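Local structure of starch synthase I (4HLN) at residues H159-V164 / D206-V211; S126-T131 / Y258-S263; C264-N269 / R291-T296; Y244-A249 / S274-L279; T183-K188 / L251-G256. The protein is a plant starch synthase of the glycosyltransferase class, with two Rossmann-like domains set side by side. All blocks are in the same frame, centred on the assembly; numbering follows the deposited sequence.

Overall arrangement
All five contacts lie in the starch synthase catalytic domain. They use no residue of the glycan pocket, which is formed by residues between Phe556 and Ser596. Contacts 1, 2 and 3 follow one another across the central sheet. Centres of contacts 1 and 2 are about 9 Å apart, and those of contacts 2 and 3 about 8 Å. Strand 126-130, used by contact 2, runs between the strands used by the other two. Contact 4 pairs two helices against this sheet, its centre about 10 Å from that of contact 3. Contact 5 uses the same helix 235-252 as contact 4, but at its end, where it meets the outer strand 181-190.

Contact 1: H159-V164 / D206-V211; sequences HRVMVV and DNVDWV
Asp209 O is approached by two groups of strand 160-164. Val163 N donates to it over 2.8 Å in a nearly straight bond, with an N-H...O angle of 167°. The CA-H of Met162 makes a second, weaker approach, with Met162 CA 3.3 Å from Asp209 O. Two more backbone bonds continue the ladder, Asp209 N to Val161 O at 2.9 Å and Val211 N to Val163 O at 2.8 Å. The strands run parallel, with an angle of 20° between them. They belong to the central sheet of a Rossmann-like domain, where strand 208-214 lies between strand 160-166 and the antiparallel strand 195-205. Val161, Val163, Val208 and Trp210 share one face, and helix 150-156 packs on it. Val163 CG2 lies alongside the indole, 3.8 Å from Trp210 CZ3, and also touches Val208 CG1. Trp210 CG stands beside its own backbone N (chi1 -57°), and the six-membered part of the indole reaches Val163. Its NE1 is bonded to Arg205 O. On the other face, the Met162 and Val211 side chains cross, with Met162 CG 3.8 Å from Val211 CG2. Asp209 and Arg160 carry opposite charges but form no salt bridge. Arg160 instead gives NH1 to Tyr258 O and NH2 to Ile259 O, while Asp209 OD1 is hydrogen-bonded to His202 NE2.

Contact 2: S126-T131 / Y258-S263; sequences SIVFVT and YIYGQS
The Tyr260 ring lies against the start of strand 126-130, with its CD2 and CE2 atoms nearest the strand. Tyr260 CD2 is 4.0 Å from Ser126 CB. The same CD2 atom is 4.2 Å from Val128 CG2, so two residues on the same side of the strand share it. Between them the backbone comes up to the ring as well, with Ile127 O 4.1 Å from Tyr260 CE2. The three groups meet the ring obliquely. No direct hydrogen bond joins the two segments. A water does the polar work instead. It donates to Tyr260 O at 2.9 Å and is hydrogen-bonded to Ser126 OG at 2.7 Å. Ser126 OG stands beside its own backbone N (chi1 -71°), which points the hydroxyl at this water. The far end of the ring is held in place by the hydrogen bond of Tyr260 OH to Asp209 OD2. Segment 258-263 is part of the loop that leads from helix 235-252 into strand 264-269. Pro250 of that helix touches both Val128 and Tyr260. Met162 of strand 160-166 also meets the ring, and strand 126-130 itself runs between strands 160-166 and 264-269 in the parallel part of the central sheet.

Contact 3: C264-N269 / R291-T296; sequences CMFVVN and RDSRST
Met265 leans from strand 264-269 over its neighbour, segment 291-296. Its CB and CG leave the backbone with no close partner across the pair. CG is anti to the backbone N (chi1 177°), and bends at chi2 and chi3 then turn the chain across strand 294-296. Met265 SD comes to rest 3.3 Å from Thr296 OG1 and also lies near Arg294 O. At the tip, Met265 CE is 3.5 Å from Arg294 CB, the two side chains crossing at about a right angle. Phe622 and Ala625 of helix 611-627 cover this face. The backbones are joined by the hydrogen bonds of a parallel pair, among them Thr296 N to Phe266 O at 2.8 Å and Phe266 N to Arg294 O at 3.0 Å. Ahead of the ladder, Ser293 OG accepts from Cys264 N at 2.8 Å and donates to Gln262 O. One hydroxyl thus serves two backbone groups where the strands begin to pair. On the opposite face, Phe266 presents its ring edge to Arg294 O. Strand 264-269, helix 276-284 and strand 294-299 form a beta-alpha-beta crossover, the repeating unit of a Rossmann-like sheet.

Contact 4: Y244-A249 / S274-L279; sequences YAACEA and SLVPVL
Leu279 and Tyr244 form the tight part of this helix pair. Leu279 CD1 sits over the centre of the Tyr244 ring, 4.0 Å from the centroid and 12° off the ring normal, a CH-pi contact. The other methyl of the leucine reaches toward the hydroxyl end of the ring, with Leu279 CD2 3.8 Å from Tyr244 CE1. The two side chains cross at about a right angle. Tyr244 starts out away from the second helix, but its torsion (chi1 -84°) brings the ring back over the leucine. Its hydroxyl is fixed beyond the contact by Leu316 O. Cys247 fills in next to this pair, with its SG 3.8 Å from Leu279 CB. Toward Val276 the packing is looser. Cys247 SG is 4.2 Å from Val276 CG1, and Ala246 CB only comes within 4.4 Å of Val276 CG2. Even so, all five touching residues are buried, and neither part faces solvent. No hydrogen bond crosses between the segments, so the interface is held by apolar contact. Helices 235-252 and 276-284 lie on the same side of the central sheet. Ala246 packs on Val130, and Val276 on Phe266 and Val268. Ala245 and Ala249 meet Phe200 of strand 195-205, while Pro277 and Val278 face Thr354 of helix 347-354.

Contact 5: T183-K188 / L251-G256; sequences TGKHIK and LILELG
Apolar contact carries most of this meeting. The Ile187 and Ile252 side chains cross, with Ile187 CG2 3.7 Å from Ile252 CD1. Leu253 CD2 lies 3.7 Å from Lys185 CB and as near to its CG, the two side chains sliding past each other in opposite directions. The same methyl, Leu253 CD2, is 3.9 Å from Thr183 OG1. Polar bonds stay within each segment or lead outside. Thr183 OG1 accepts from Lys185 N at 3.1 Å, an ST turn around Gly184, and also bonds to Phe200 O. No salt bridge forms across the contact. Lys185 bends at chi2 (-75°) and packs past the end of the helix, with its CE 4.0 Å from Ile252 O. Lys185 NZ stays 6.6 Å from Glu254 OE1. Strand 181-190 is an outermost strand of the central sheet and pairs with strand 195-205. Helix 235-252 ends against it here, and the chain beyond passes Val211 and Asp209 of strand 208-214.

Contact 1: H159-V164 / D206-V211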
# COMPACT_ATOMS: atom_id res chain seq x y z
N HIS A 159 11.89 17.11 -6.41
CA HIS A 159 11.26 16.69 -7.66
C HIS A 159 10.12 17.63 -8.01
O HIS A 159 9.47 18.19 -7.14
CB HIS A 159 10.74 15.26 -7.56
CG HIS A 159 11.78 14.27 -7.16
ND1 HIS A 159 12.74 13.80 -8.03
CD2 HIS A 159 12.03 13.67 -5.96
CE1 HIS A 159 13.53 12.95 -7.39
NE2 HIS A 159 13.12 12.85 -6.14
N ARG A 160 9.89 17.79 -9.31
CA ARG A 160 8.71 18.50 -9.76
C ARG A 160 7.60 17.46 -9.85
O ARG A 160 7.71 16.52 -10.61
CB ARG A 160 8.96 19.13 -11.13
CG ARG A 160 8.13 20.38 -11.33
CD ARG A 160 7.97 20.72 -12.79
NE ARG A 160 7.10 21.86 -12.96
CZ ARG A 160 6.85 22.43 -14.13
NH1 ARG A 160 6.04 23.48 -14.22
NH2 ARG A 160 7.42 21.93 -15.21
N VAL A 161 6.56 17.62 -9.04
CA VAL A 161 5.60 16.53 -8.83
C VAL A 161 4.18 16.95 -9.16
O VAL A 161 3.65 17.93 -8.61
CB VAL A 161 5.66 15.98 -7.37
CG1 VAL A 161 4.62 14.87 -7.15
CG2 VAL A 161 7.07 15.48 -7.03
N MET A 162 3.55 16.21 -10.06
CA MET A 162 2.16 16.45 -10.42
C MET A 162 1.29 15.29 -9.96
O MET A 162 1.71 14.14 -10.03
CB MET A 162 2.03 16.68 -11.93
CG MET A 162 0.59 16.87 -12.41
SD MET A 162 0.39 17.19 -14.19
CE MET A 162 1.44 18.61 -14.40
N VAL A 163 0.09 15.57 -9.48
CA VAL A 163 -0.89 14.50 -9.28
C VAL A 163 -2.16 14.82 -10.02
O VAL A 163 -2.78 15.86 -9.77
CB VAL A 163 -1.27 14.30 -7.83
CG1 VAL A 163 -2.26 13.14 -7.75
CG2 VAL A 163 -0.05 14.05 -6.99
N VAL A 164 -2.56 13.91 -10.90
CA VAL A 164 -3.76 14.07 -11.72
C VAL A 164 -4.87 13.14 -11.22
O VAL A 164 -4.65 11.95 -11.05
CB VAL A 164 -3.46 13.75 -13.19
CG1 VAL A 164 -4.68 14.00 -14.08
CG2 VAL A 164 -2.29 14.56 -13.65
N ASP A 206 1.73 22.17 -0.84
CA ASP A 206 2.80 21.26 -0.41
C ASP A 206 3.83 20.93 -1.50
O ASP A 206 4.39 19.82 -1.52
CB ASP A 206 2.19 19.99 0.18
CG ASP A 206 1.42 20.26 1.46
OD1 ASP A 206 1.98 20.96 2.34
OD2 ASP A 206 0.27 19.79 1.59
N ASN A 207 4.07 21.90 -2.37
CA ASN A 207 5.02 21.78 -3.48
C ASN A 207 4.61 20.75 -4.50
O ASN A 207 5.43 20.21 -5.25
CB ASN A 207 6.43 21.50 -2.97
CG ASN A 207 6.91 22.58 -2.06
OD1 ASN A 207 7.08 22.37 -0.86
ND2 ASN A 207 7.10 23.78 -2.61
N VAL A 208 3.31 20.48 -4.50
CA VAL A 208 2.74 19.53 -5.42
C VAL A 208 1.69 20.21 -6.26
O VAL A 208 0.86 20.98 -5.76
CB VAL A 208 2.16 18.30 -4.70
CG1 VAL A 208 1.19 17.53 -5.61
CG2 VAL A 208 3.30 17.41 -4.21
N ASP A 209 1.77 19.94 -7.55
CA ASP A 209 0.78 20.35 -8.52
C ASP A 209 -0.38 19.37 -8.54
O ASP A 209 -0.28 18.28 -9.12
CB ASP A 209 1.42 20.42 -9.89
CG ASP A 209 2.24 21.66 -10.06
OD1 ASP A 209 1.66 22.73 -9.78
OD2 ASP A 209 3.44 21.56 -10.43
N TRP A 210 -1.46 19.77 -7.89
CA TRP A 210 -2.67 18.97 -7.85
C TRP A 210 -3.51 19.39 -9.02
O TRP A 210 -4.02 20.51 -9.06
CB TRP A 210 -3.43 19.27 -6.57
CG TRP A 210 -2.58 19.01 -5.40
CD1 TRP A 210 -1.85 19.91 -4.69
CD2 TRP A 210 -2.35 17.73 -4.81
NE1 TRP A 210 -1.17 19.27 -3.68
CE2 TRP A 210 -1.45 17.93 -3.73
CE3 TRP A 210 -2.80 16.43 -5.09
CZ2 TRP A 210 -1.01 16.88 -2.93
CZ3 TRP A 210 -2.36 15.39 -4.29
CH2 TRP A 210 -1.47 15.62 -3.22
N VAL A 211 -3.63 18.48 -9.99
CA VAL A 211 -4.37 18.75 -11.21
C VAL A 211 -5.64 17.92 -11.24
O VAL A 211 -5.61 16.70 -11.08
CB VAL A 211 -3.54 18.41 -12.44
CG1 VAL A 211 -4.39 18.52 -13.71
CG2 VAL A 211 -2.32 19.29 -12.51

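Contact 2: S126-T131 / Y258-S263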
# COMPACT_ATOMS: atom_id res chain seq x y z
N SER A 126 10.81 14.96 -13.05
CA SER A 126 9.43 15.38 -13.22
C SER A 126 8.56 14.14 -13.12
O SER A 126 8.71 13.20 -13.89
CB SER A 126 9.23 16.09 -14.56
OG SER A 126 9.87 17.36 -14.54
N ILE A 127 7.68 14.14 -12.13
CA ILE A 127 6.92 12.95 -11.79
C ILE A 127 5.44 13.23 -11.83
O ILE A 127 4.97 14.18 -11.20
CB ILE A 127 7.30 12.44 -10.41
CG1 ILE A 127 8.81 12.25 -10.34
CG2 ILE A 127 6.62 11.14 -10.13
CD1 ILE A 127 9.30 11.93 -8.96
N VAL A 128 4.71 12.41 -12.58
CA VAL A 128 3.28 12.62 -12.74
C VAL A 128 2.52 11.43 -12.16
O VAL A 128 2.49 10.35 -12.75
CB VAL A 128 2.89 12.81 -14.22
CG1 VAL A 128 1.42 13.13 -14.35
CG2 VAL A 128 3.74 13.92 -14.88
N PHE A 129 1.91 11.63 -11.00
CA PHE A 129 1.03 10.62 -10.42
C PHE A 129 -0.32 10.66 -11.09
O PHE A 129 -0.89 11.73 -11.25
CB PHE A 129 0.85 10.82 -8.92
CG PHE A 129 2.06 10.45 -8.13
CD1 PHE A 129 2.16 9.20 -7.54
CD2 PHE A 129 3.12 11.34 -8.00
CE1 PHE A 129 3.29 8.86 -6.82
CE2 PHE A 129 4.25 11.01 -7.29
CZ PHE A 129 4.34 9.76 -6.69
N VAL A 130 -0.83 9.50 -11.49
CA VAL A 130 -2.20 9.42 -12.00
C VAL A 130 -3.02 8.47 -11.11
O VAL A 130 -2.59 7.35 -10.80
CB VAL A 130 -2.24 9.00 -13.48
CG1 VAL A 130 -3.66 9.14 -14.05
CG2 VAL A 130 -1.24 9.84 -14.29
N THR A 131 -4.20 8.92 -10.70
CA THR A 131 -4.94 8.18 -9.69
C THR A 131 -6.43 8.47 -9.73
O THR A 131 -6.86 9.53 -10.18
CB THR A 131 -4.40 8.48 -8.27
OG1 THR A 131 -5.11 7.70 -7.30
CG2 THR A 131 -4.55 9.95 -7.95
N TYR A 258 5.89 27.22 -17.04
CA TYR A 258 6.38 26.23 -18.01
C TYR A 258 5.75 24.84 -17.86
O TYR A 258 5.52 24.38 -16.75
CB TYR A 258 7.91 26.11 -17.94
CG TYR A 258 8.40 25.73 -16.57
CD1 TYR A 258 9.01 24.49 -16.35
CD2 TYR A 258 8.24 26.59 -15.48
CE1 TYR A 258 9.46 24.13 -15.09
CE2 TYR A 258 8.69 26.24 -14.22
CZ TYR A 258 9.29 25.00 -14.02
OH TYR A 258 9.74 24.64 -12.76
N ILE A 259 5.50 24.18 -18.98
CA ILE A 259 4.96 22.82 -18.98
C ILE A 259 5.92 21.81 -18.36
O ILE A 259 7.10 22.08 -18.16
CB ILE A 259 4.62 22.34 -20.39
CG1 ILE A 259 5.85 22.36 -21.27
CG2 ILE A 259 3.47 23.16 -21.01
CD1 ILE A 259 5.56 21.86 -22.65
N TYR A 260 5.39 20.62 -18.05
CA TYR A 260 6.20 19.56 -17.46
C TYR A 260 7.03 18.87 -18.53
O TYR A 260 8.13 18.39 -18.25
CB TYR A 260 5.30 18.52 -16.77
CG TYR A 260 5.15 18.70 -15.28
CD1 TYR A 260 4.60 19.87 -14.75
CD2 TYR A 260 5.52 17.69 -14.39
CE1 TYR A 260 4.44 20.03 -13.38
CE2 TYR A 260 5.36 17.85 -13.01
CZ TYR A 260 4.82 19.02 -12.52
OH TYR A 260 4.66 19.19 -11.17
N GLY A 261 6.49 18.81 -19.74
CA GLY A 261 7.19 18.22 -20.86
C GLY A 261 7.20 16.70 -20.99
O GLY A 261 6.33 16.00 -20.45
N GLN A 262 8.20 16.19 -21.71
CA GLN A 262 8.18 14.81 -22.17
C GLN A 262 9.24 13.89 -21.60
O GLN A 262 9.54 12.85 -22.19
CB GLN A 262 8.26 14.77 -23.69
CG GLN A 262 7.32 15.72 -24.34
CD GLN A 262 7.29 15.55 -25.83
OE1 GLN A 262 7.75 14.53 -26.38
NE2 GLN A 262 6.74 16.55 -26.52
N SER A 263 9.81 14.25 -20.46
CA SER A 263 10.77 13.38 -19.78
C SER A 263 10.24 13.03 -18.40
O SER A 263 10.92 13.18 -17.38
CB SER A 263 12.13 14.05 -19.66
OG SER A 263 12.68 14.28 -20.94
O HOH W 1 9.09 19.65 -15.84

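Contact 3: C264-N269 / R291-T296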
# COMPACT_ATOMS: atom_id res chain seq x y z
N CYS A 264 9.00 12.58 -18.39
CA CYS A 264 8.31 12.35 -17.13
C CYS A 264 8.32 10.91 -16.68
O CYS A 264 8.37 9.98 -17.49
CB CYS A 264 6.89 12.86 -17.23
SG CYS A 264 6.89 14.63 -17.43
N MET A 265 8.29 10.73 -15.37
CA MET A 265 7.94 9.44 -14.83
C MET A 265 6.46 9.50 -14.48
O MET A 265 6.04 10.27 -13.61
CB MET A 265 8.82 9.08 -13.62
CG MET A 265 8.42 7.72 -12.97
SD MET A 265 8.43 6.24 -14.05
CE MET A 265 10.19 6.06 -14.33
N PHE A 266 5.66 8.72 -15.20
CA PHE A 266 4.26 8.56 -14.85
C PHE A 266 4.13 7.43 -13.84
O PHE A 266 4.55 6.32 -14.12
CB PHE A 266 3.43 8.21 -16.07
CG PHE A 266 3.31 9.31 -17.05
CD1 PHE A 266 2.18 10.11 -17.07
CD2 PHE A 266 4.31 9.56 -17.97
CE1 PHE A 266 2.06 11.14 -17.99
CE2 PHE A 266 4.19 10.57 -18.89
CZ PHE A 266 3.06 11.37 -18.90
N VAL A 267 3.57 7.74 -12.68
CA VAL A 267 3.24 6.72 -11.69
C VAL A 267 1.73 6.49 -11.70
O VAL A 267 0.96 7.29 -11.16
CB VAL A 267 3.65 7.15 -10.29
CG1 VAL A 267 3.29 6.08 -9.29
CG2 VAL A 267 5.12 7.42 -10.25
N VAL A 268 1.31 5.41 -12.33
CA VAL A 268 -0.11 5.15 -12.46
C VAL A 268 -0.65 4.14 -11.43
O VAL A 268 -0.12 3.05 -11.26
CB VAL A 268 -0.44 4.78 -13.89
CG1 VAL A 268 0.30 5.75 -14.80
CG2 VAL A 268 0.00 3.37 -14.18
N ASN A 269 -1.70 4.54 -10.73
CA ASN A 269 -2.19 3.76 -9.60
C ASN A 269 -3.39 2.95 -9.97
O ASN A 269 -4.45 3.51 -10.31
CB ASN A 269 -2.51 4.68 -8.43
CG ASN A 269 -1.26 5.26 -7.82
OD1 ASN A 269 -0.80 4.80 -6.78
ND2 ASN A 269 -0.68 6.25 -8.48
N ARG A 291 8.98 9.76 -26.00
CA ARG A 291 10.02 8.72 -26.04
C ARG A 291 10.98 8.71 -24.86
O ARG A 291 11.61 7.70 -24.57
CB ARG A 291 10.81 8.77 -27.36
CG ARG A 291 9.99 8.18 -28.47
CD ARG A 291 10.72 8.01 -29.76
NE ARG A 291 9.81 7.41 -30.72
CZ ARG A 291 10.17 6.81 -31.84
NH1 ARG A 291 11.47 6.75 -32.16
NH2 ARG A 291 9.24 6.29 -32.64
N ASP A 292 11.08 9.83 -24.15
CA ASP A 292 11.96 9.88 -22.99
C ASP A 292 11.22 9.78 -21.66
O ASP A 292 11.79 10.03 -20.60
CB ASP A 292 12.84 11.12 -23.07
CG ASP A 292 13.87 11.00 -24.18
OD1 ASP A 292 14.42 9.89 -24.36
OD2 ASP A 292 14.12 12.01 -24.88
N SER A 293 9.95 9.39 -21.73
CA SER A 293 9.16 9.16 -20.53
C SER A 293 8.99 7.68 -20.26
O SER A 293 8.99 6.86 -21.18
CB SER A 293 7.79 9.82 -20.64
OG SER A 293 7.94 11.23 -20.60
N ARG A 294 8.87 7.35 -18.99
CA ARG A 294 8.67 5.98 -18.56
C ARG A 294 7.43 5.94 -17.68
O ARG A 294 6.85 6.98 -17.36
CB ARG A 294 9.89 5.49 -17.79
CG ARG A 294 11.20 5.54 -18.58
CD ARG A 294 11.16 4.55 -19.73
NE ARG A 294 12.47 4.38 -20.34
CZ ARG A 294 12.87 5.01 -21.44
NH1 ARG A 294 12.06 5.87 -22.06
NH2 ARG A 294 14.08 4.77 -21.92
N SER A 295 7.01 4.74 -17.29
CA SER A 295 5.87 4.62 -16.38
C SER A 295 6.02 3.48 -15.37
O SER A 295 6.61 2.44 -15.66
CB SER A 295 4.57 4.45 -17.15
OG SER A 295 4.61 3.29 -17.96
N THR A 296 5.47 3.71 -14.19
CA THR A 296 5.48 2.73 -13.13
C THR A 296 4.06 2.41 -12.71
O THR A 296 3.29 3.29 -12.35
CB THR A 296 6.25 3.25 -11.91
OG1 THR A 296 7.59 3.56 -12.31
CG2 THR A 296 6.24 2.20 -10.76

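Contact 4: Y244-A249 / S274-L279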
# COMPACT_ATOMS: atom_id res chain seq x y z
N TYR A 244 -6.61 9.59 -20.83
CA TYR A 244 -6.29 10.50 -21.92
C TYR A 244 -5.85 11.88 -21.40
O TYR A 244 -4.86 12.46 -21.87
CB TYR A 244 -7.49 10.66 -22.86
CG TYR A 244 -7.60 9.58 -23.91
CD1 TYR A 244 -6.84 9.64 -25.08
CD2 TYR A 244 -8.47 8.49 -23.74
CE1 TYR A 244 -6.93 8.67 -26.04
CE2 TYR A 244 -8.57 7.50 -24.70
CZ TYR A 244 -7.79 7.59 -25.85
OH TYR A 244 -7.86 6.62 -26.82
N ALA A 245 -6.59 12.39 -20.42
CA ALA A 245 -6.32 13.69 -19.84
C ALA A 245 -4.93 13.72 -19.25
O ALA A 245 -4.18 14.67 -19.42
CB ALA A 245 -7.36 14.00 -18.77
N ALA A 246 -4.57 12.66 -18.54
CA ALA A 246 -3.31 12.66 -17.83
C ALA A 246 -2.13 12.67 -18.80
O ALA A 246 -1.03 13.15 -18.46
CB ALA A 246 -3.24 11.48 -16.86
N CYS A 247 -2.34 12.16 -20.01
CA CYS A 247 -1.31 12.18 -21.04
C CYS A 247 -1.12 13.58 -21.62
O CYS A 247 -0.02 13.96 -22.02
CB CYS A 247 -1.63 11.17 -22.14
SG CYS A 247 -1.41 9.47 -21.59
N GLU A 248 -2.19 14.36 -21.63
CA GLU A 248 -2.11 15.73 -22.12
C GLU A 248 -1.54 16.74 -21.12
O GLU A 248 -0.88 17.70 -21.52
CB GLU A 248 -3.49 16.19 -22.59
CG GLU A 248 -3.86 15.54 -23.90
CD GLU A 248 -2.87 15.91 -25.00
OE1 GLU A 248 -2.71 17.13 -25.26
OE2 GLU A 248 -2.24 14.99 -25.59
N ALA A 249 -1.80 16.53 -19.84
CA ALA A 249 -1.47 17.55 -18.85
C ALA A 249 -0.01 18.03 -18.93
O ALA A 249 0.25 19.24 -18.94
CB ALA A 249 -1.82 17.06 -17.45
N SER A 274 -4.74 2.77 -15.57
CA SER A 274 -3.92 1.71 -16.18
C SER A 274 -3.81 1.82 -17.68
O SER A 274 -3.03 1.12 -18.30
CB SER A 274 -4.43 0.33 -15.80
OG SER A 274 -3.86 -0.11 -14.58
N LEU A 275 -4.62 2.69 -18.26
CA LEU A 275 -4.61 2.82 -19.71
C LEU A 275 -3.49 3.78 -20.13
O LEU A 275 -3.10 3.82 -21.29
CB LEU A 275 -5.97 3.32 -20.19
CG LEU A 275 -6.28 3.06 -21.66
CD1 LEU A 275 -6.61 1.58 -21.87
CD2 LEU A 275 -7.44 3.91 -22.11
N VAL A 276 -2.98 4.55 -19.17
CA VAL A 276 -1.98 5.56 -19.46
C VAL A 276 -0.74 4.99 -20.19
O VAL A 276 -0.35 5.49 -21.24
CB VAL A 276 -1.56 6.29 -18.17
CG1 VAL A 276 -0.24 7.02 -18.35
CG2 VAL A 276 -2.67 7.23 -17.73
N PRO A 277 -0.12 3.94 -19.63
CA PRO A 277 1.05 3.34 -20.27
C PRO A 277 0.72 2.75 -21.62
O PRO A 277 1.61 2.62 -22.47
CB PRO A 277 1.46 2.22 -19.31
CG PRO A 277 0.31 2.04 -18.39
CD PRO A 277 -0.44 3.31 -18.34
N VAL A 278 -0.54 2.41 -21.83
CA VAL A 278 -0.94 1.91 -23.15
C VAL A 278 -0.97 3.08 -24.13
O VAL A 278 -0.45 2.99 -25.23
CB VAL A 278 -2.31 1.18 -23.12
CG1 VAL A 278 -2.58 0.49 -24.45
CG2 VAL A 278 -2.34 0.16 -21.99
N LEU A 279 -1.58 4.18 -23.71
CA LEU A 279 -1.63 5.39 -24.51
C LEU A 279 -0.23 5.82 -24.92
O LEU A 279 0.03 6.08 -26.11
CB LEU A 279 -2.34 6.51 -23.75
CG LEU A 279 -3.84 6.23 -23.61
CD1 LEU A 279 -4.57 7.31 -22.82
CD2 LEU A 279 -4.47 6.01 -25.01

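Contact 5: T183-K188 / L251-G256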
# COMPACT_ATOMS: atom_id res chain seq x y z
N THR A 183 -7.90 26.25 -15.07
CA THR A 183 -6.64 26.60 -15.70
C THR A 183 -6.86 27.29 -17.04
O THR A 183 -5.91 27.79 -17.63
CB THR A 183 -5.79 25.35 -16.00
OG1 THR A 183 -6.49 24.50 -16.93
CG2 THR A 183 -5.47 24.59 -14.72
N GLY A 184 -8.08 27.31 -17.53
CA GLY A 184 -8.30 27.81 -18.87
C GLY A 184 -8.02 26.78 -19.96
O GLY A 184 -8.14 27.08 -21.14
N LYS A 185 -7.66 25.56 -19.57
CA LYS A 185 -7.32 24.55 -20.56
C LYS A 185 -8.35 23.43 -20.63
O LYS A 185 -8.81 22.91 -19.61
CB LYS A 185 -5.95 23.98 -20.26
CG LYS A 185 -4.85 25.00 -20.42
CD LYS A 185 -4.57 25.25 -21.89
CE LYS A 185 -3.62 26.42 -22.06
NZ LYS A 185 -3.07 26.46 -23.44
N HIS A 186 -8.71 23.06 -21.85
CA HIS A 186 -9.60 21.92 -22.06
C HIS A 186 -9.02 21.01 -23.14
O HIS A 186 -8.23 21.46 -23.97
CB HIS A 186 -10.96 22.41 -22.50
CG HIS A 186 -11.01 22.81 -23.95
ND1 HIS A 186 -10.74 24.09 -24.38
CD2 HIS A 186 -11.30 22.08 -25.06
CE1 HIS A 186 -10.87 24.14 -25.70
NE2 HIS A 186 -11.20 22.94 -26.13
N ILE A 187 -9.40 19.74 -23.15
CA ILE A 187 -9.12 18.92 -24.32
C ILE A 187 -10.35 18.18 -24.77
O ILE A 187 -11.31 18.01 -23.99
CB ILE A 187 -7.99 17.91 -24.09
CG1 ILE A 187 -8.40 16.88 -23.04
CG2 ILE A 187 -6.70 18.63 -23.69
CD1 ILE A 187 -7.31 15.89 -22.70
N LYS A 188 -10.34 17.79 -26.03
CA LYS A 188 -11.42 16.98 -26.60
C LYS A 188 -10.88 15.60 -26.92
O LYS A 188 -9.97 15.44 -27.76
CB LYS A 188 -12.06 17.64 -27.84
CG LYS A 188 -12.96 18.81 -27.49
CD LYS A 188 -13.72 19.34 -28.71
CE LYS A 188 -14.29 20.75 -28.46
NZ LYS A 188 -13.26 21.85 -28.58
N LEU A 251 1.94 18.08 -21.32
CA LEU A 251 2.22 18.74 -22.58
C LEU A 251 1.56 20.11 -22.72
O LEU A 251 2.00 20.91 -23.53
CB LEU A 251 1.75 17.87 -23.74
CG LEU A 251 2.30 16.44 -23.80
CD1 LEU A 251 1.56 15.60 -24.85
CD2 LEU A 251 3.78 16.45 -24.06
N ILE A 252 0.51 20.39 -21.95
CA ILE A 252 -0.23 21.63 -22.19
C ILE A 252 -0.45 22.57 -21.03
O ILE A 252 -0.83 23.73 -21.24
CB ILE A 252 -1.61 21.38 -22.83
CG1 ILE A 252 -2.53 20.65 -21.85
CG2 ILE A 252 -1.46 20.67 -24.18
CD1 ILE A 252 -3.96 20.66 -22.32
N LEU A 253 -0.25 22.11 -19.80
CA LEU A 253 -0.45 22.99 -18.66
C LEU A 253 0.81 23.80 -18.32
O LEU A 253 1.83 23.23 -17.92
CB LEU A 253 -0.95 22.21 -17.44
CG LEU A 253 -2.34 21.58 -17.63
CD1 LEU A 253 -2.83 20.94 -16.36
CD2 LEU A 253 -3.34 22.61 -18.10
N GLU A 254 0.74 25.12 -18.49
CA GLU A 254 1.89 25.95 -18.12
C GLU A 254 1.90 26.34 -16.64
O GLU A 254 1.69 27.50 -16.29
CB GLU A 254 2.00 27.20 -19.00
CG GLU A 254 2.07 26.89 -20.48
CD GLU A 254 2.80 27.95 -21.27
OE1 GLU A 254 3.33 27.61 -22.36
OE2 GLU A 254 2.84 29.12 -20.82
N LEU A 255 2.15 25.36 -15.79
CA LEU A 255 2.22 25.56 -14.35
C LEU A 255 3.47 26.32 -13.94
O LEU A 255 4.60 25.93 -14.29
CB LEU A 255 2.18 24.20 -13.66
CG LEU A 255 0.95 23.44 -14.17
CD1 LEU A 255 0.97 21.97 -13.76
CD2 LEU A 255 -0.35 24.14 -13.75
N GLY A 256 3.27 27.41 -13.20
CA GLY A 256 4.37 28.29 -12.83
C GLY A 256 5.11 28.83 -14.05
O GLY A 256 6.32 29.10 -13.99